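Local coordinates for VOC domain-containing protein (Streptococcus mutans, PDB 3L7T), which binds zinc and belongs to the glyoxalase/bleomycin resistance protein/dioxygenase superfamily, possibly with lactoylglutathione lyase activity, as in some relatives, at residues D15-Y20 and G58-D63. Sequence-based numbering, arbitrary orientation.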
loop_
_atom_site.group_PDB
_atom_site.type_symbol
_atom_site.label_atom_id
_atom_site.label_comp_id
_atom_site.label_asym_id
_atom_site.label_seq_id
_atom_site.Cartn_x
_atom_site.Cartn_y
_atom_site.Cartn_z
ATOM N N ASP A 15 16.325 0.897 -6.836
ATOM C CA ASP A 15 17.389 0.016 -7.296
ATOM C C ASP A 15 16.864 -1.409 -7.267
ATOM O O ASP A 15 16.773 -2.009 -6.204
ATOM C CB ASP A 15 18.619 0.146 -6.373
ATOM C CG ASP A 15 19.789 -0.717 -6.821
ATOM O OD1 ASP A 15 19.593 -1.918 -7.138
ATOM O OD2 ASP A 15 20.936 -0.217 -6.772
ATOM N N TYR A 16 16.488 -1.933 -8.429
ATOM C CA TYR A 16 15.826 -3.225 -8.481
ATOM C C TYR A 16 16.627 -4.348 -7.804
ATOM O O TYR A 16 16.074 -5.120 -7.043
ATOM C CB TYR A 16 15.425 -3.575 -9.922
ATOM C CG TYR A 16 14.685 -4.877 -10.032
ATOM C CD1 TYR A 16 13.357 -4.981 -9.621
ATOM C CD2 TYR A 16 15.366 -6.048 -10.325
ATOM C CE1 TYR A 16 12.709 -6.175 -9.664
ATOM C CE2 TYR A 16 14.718 -7.241 -10.394
ATOM C CZ TYR A 16 13.388 -7.313 -10.063
ATOM O OH TYR A 16 12.778 -8.560 -10.118
ATOM N N ASP A 17 17.932 -4.443 -8.085
ATOM C CA ASP A 17 18.743 -5.494 -7.493
ATOM C C ASP A 17 18.816 -5.399 -5.975
ATOM O O ASP A 17 18.832 -6.421 -5.279
ATOM C CB ASP A 17 20.164 -5.499 -8.076
ATOM C CG ASP A 17 20.202 -5.923 -9.526
ATOM O OD1 ASP A 17 19.346 -6.717 -9.963
ATOM O OD2 ASP A 17 21.074 -5.405 -10.251
ATOM N N LYS A 18 18.908 -4.180 -5.461
ATOM C CA LYS A 18 19.080 -3.995 -4.042
ATOM C C LYS A 18 17.758 -4.334 -3.341
ATOM O O LYS A 18 17.745 -4.945 -2.279
ATOM C CB LYS A 18 19.481 -2.553 -3.725
ATOM C CG LYS A 18 20.954 -2.254 -3.983
ATOM C CD LYS A 18 21.373 -0.910 -3.405
ATOM C CE LYS A 18 22.771 -0.989 -2.825
ATOM N NZ LYS A 18 23.655 -1.713 -3.773
ATOM N N SER A 19 16.647 -3.989 -3.986
ATOM C CA SER A 19 15.334 -4.263 -3.387
ATOM C C SER A 19 14.942 -5.724 -3.542
ATOM O O SER A 19 14.275 -6.279 -2.685
ATOM C CB SER A 19 14.275 -3.338 -3.975
ATOM O OG SER A 19 14.597 -2.011 -3.621
ATOM N N TYR A 20 15.427 -6.368 -4.594
ATOM C CA TYR A 20 15.197 -7.797 -4.773
ATOM C C TYR A 20 15.923 -8.519 -3.641
ATOM O O TYR A 20 15.368 -9.394 -2.980
ATOM C CB TYR A 20 15.772 -8.256 -6.121
ATOM C CG TYR A 20 15.570 -9.730 -6.376
ATOM C CD1 TYR A 20 14.652 -10.167 -7.319
ATOM C CD2 TYR A 20 16.333 -10.677 -5.708
ATOM C CE1 TYR A 20 14.463 -11.535 -7.567
ATOM C CE2 TYR A 20 16.124 -12.057 -5.922
ATOM C CZ TYR A 20 15.196 -12.459 -6.840
ATOM O OH TYR A 20 15.031 -13.812 -7.063
ATOM N N GLY A 58 10.543 -1.874 -10.543
ATOM C CA GLY A 58 11.721 -1.012 -10.490
ATOM C C GLY A 58 12.559 -1.340 -11.689
ATOM O O GLY A 58 12.174 -2.152 -12.528
ATOM N N ASN A 59 13.706 -0.707 -11.746
ATOM C CA ASN A 59 14.615 -0.937 -12.850
ATOM C C ASN A 59 16.027 -1.071 -12.295
ATOM O O ASN A 59 16.312 -0.640 -11.183
ATOM C CB ASN A 59 14.518 0.201 -13.862
ATOM C CG ASN A 59 15.170 -0.146 -15.195
ATOM O OD1 ASN A 59 15.540 -1.285 -15.414
ATOM N ND2 ASN A 59 15.292 0.838 -16.093
ATOM N N LYS A 60 16.891 -1.765 -13.037
ATOM C CA LYS A 60 18.231 -2.079 -12.555
ATOM C C LYS A 60 19.118 -0.911 -12.968
ATOM O O LYS A 60 18.859 -0.320 -14.003
ATOM C CB LYS A 60 18.724 -3.349 -13.258
ATOM C CG LYS A 60 18.136 -4.605 -12.711
ATOM C CD LYS A 60 18.509 -5.813 -13.527
ATOM C CE LYS A 60 17.819 -7.031 -12.952
ATOM N NZ LYS A 60 18.199 -8.303 -13.638
ATOM N N LEU A 61 20.125 -0.577 -12.158
ATOM C CA LEU A 61 20.951 0.625 -12.400
ATOM C C LEU A 61 21.785 0.453 -13.668
ATOM O O LEU A 61 22.177 1.429 -14.301
ATOM C CB LEU A 61 21.892 0.884 -11.220
ATOM C CG LEU A 61 21.476 1.806 -10.065
ATOM C CD1 LEU A 61 20.093 1.485 -9.523
ATOM C CD2 LEU A 61 22.526 1.679 -8.947
ATOM N N THR A 62 22.021 -0.799 -14.034
ATOM C CA THR A 62 22.774 -1.147 -15.227
ATOM C C THR A 62 21.930 -1.082 -16.500
ATOM O O THR A 62 22.480 -1.109 -17.593
ATOM C CB THR A 62 23.369 -2.567 -15.110
ATOM O OG1 THR A 62 22.324 -3.509 -14.836
ATOM C CG2 THR A 62 24.394 -2.643 -13.991
ATOM N N ASP A 63 20.600 -1.051 -16.367
ATOM C CA ASP A 63 19.719 -0.983 -17.537
ATOM C C ASP A 63 20.052 0.254 -18.357
ATOM O O ASP A 63 20.304 1.329 -17.804
ATOM C CB ASP A 63 18.248 -0.932 -17.123
ATOM C CG ASP A 63 17.293 -1.091 -18.311
ATOM O OD1 ASP A 63 17.111 -2.234 -18.778
ATOM O OD2 ASP A 63 16.676 -0.085 -18.737
HETATM O O HOH W 1 19.681 -2.485 -9.826
#
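Tyr16, in the first turn of helix 16-26, lies against the chain that leaves strand 52-58. Its backbone N donates to Asn59 O (3.0 Å, 159° at the hydrogen). Tyr16 CB rests on the same peptide, 3.3 Å from Asn59 O. With CG anti to the backbone N (chi1 -178°), the ring swings past Gly58 toward strand 42-49; CD2 meets Lys60 CE at 3.7 Å, and CE2 lies slightly farther from that methylene. The ring stacks with Tyr43, and at its tip OH is hydrogen-bonded to the Glu34 carboxylate, so the hydroxyl bond and the stack probably restrict how the ring can turn.

The extended aliphatic chain of Lys60 lies across Tyr16 and Asp17, with CE reaching the ring at CD2 and the carboxylate at OD1; the Asp17 side chain crosses that of Lys60 at about a right angle. Asp17 OD1 is 3.4 Å from Lys60 CE but 4.2 Å from NZ, too far for a salt bridge, so the attraction is long-range. On the other flank, Asp15 caps the helix: OD1 accepts from Lys18 N at 2.9 Å and also from a water that in turn accepts from Leu61 N. The two methyls of Leu61 sit against Asp15 OD2, CD2 at 3.3 Å. Within the loop, the Asn59 amide takes Lys60 N on OD1 and gives ND2 to Asp63 OD2, across the type I turn of residues 60-63.

The contact thus fastens the start of the helix that follows strand 5-12 to the exit of strand 52-58, its parallel neighbour in one βαβββ module of this fold. One direct backbone bond and a water bridge from the N-cap carboxylate join the two segments, while the Asp17-Lys60 attraction probably adds only a modest electrostatic contribution.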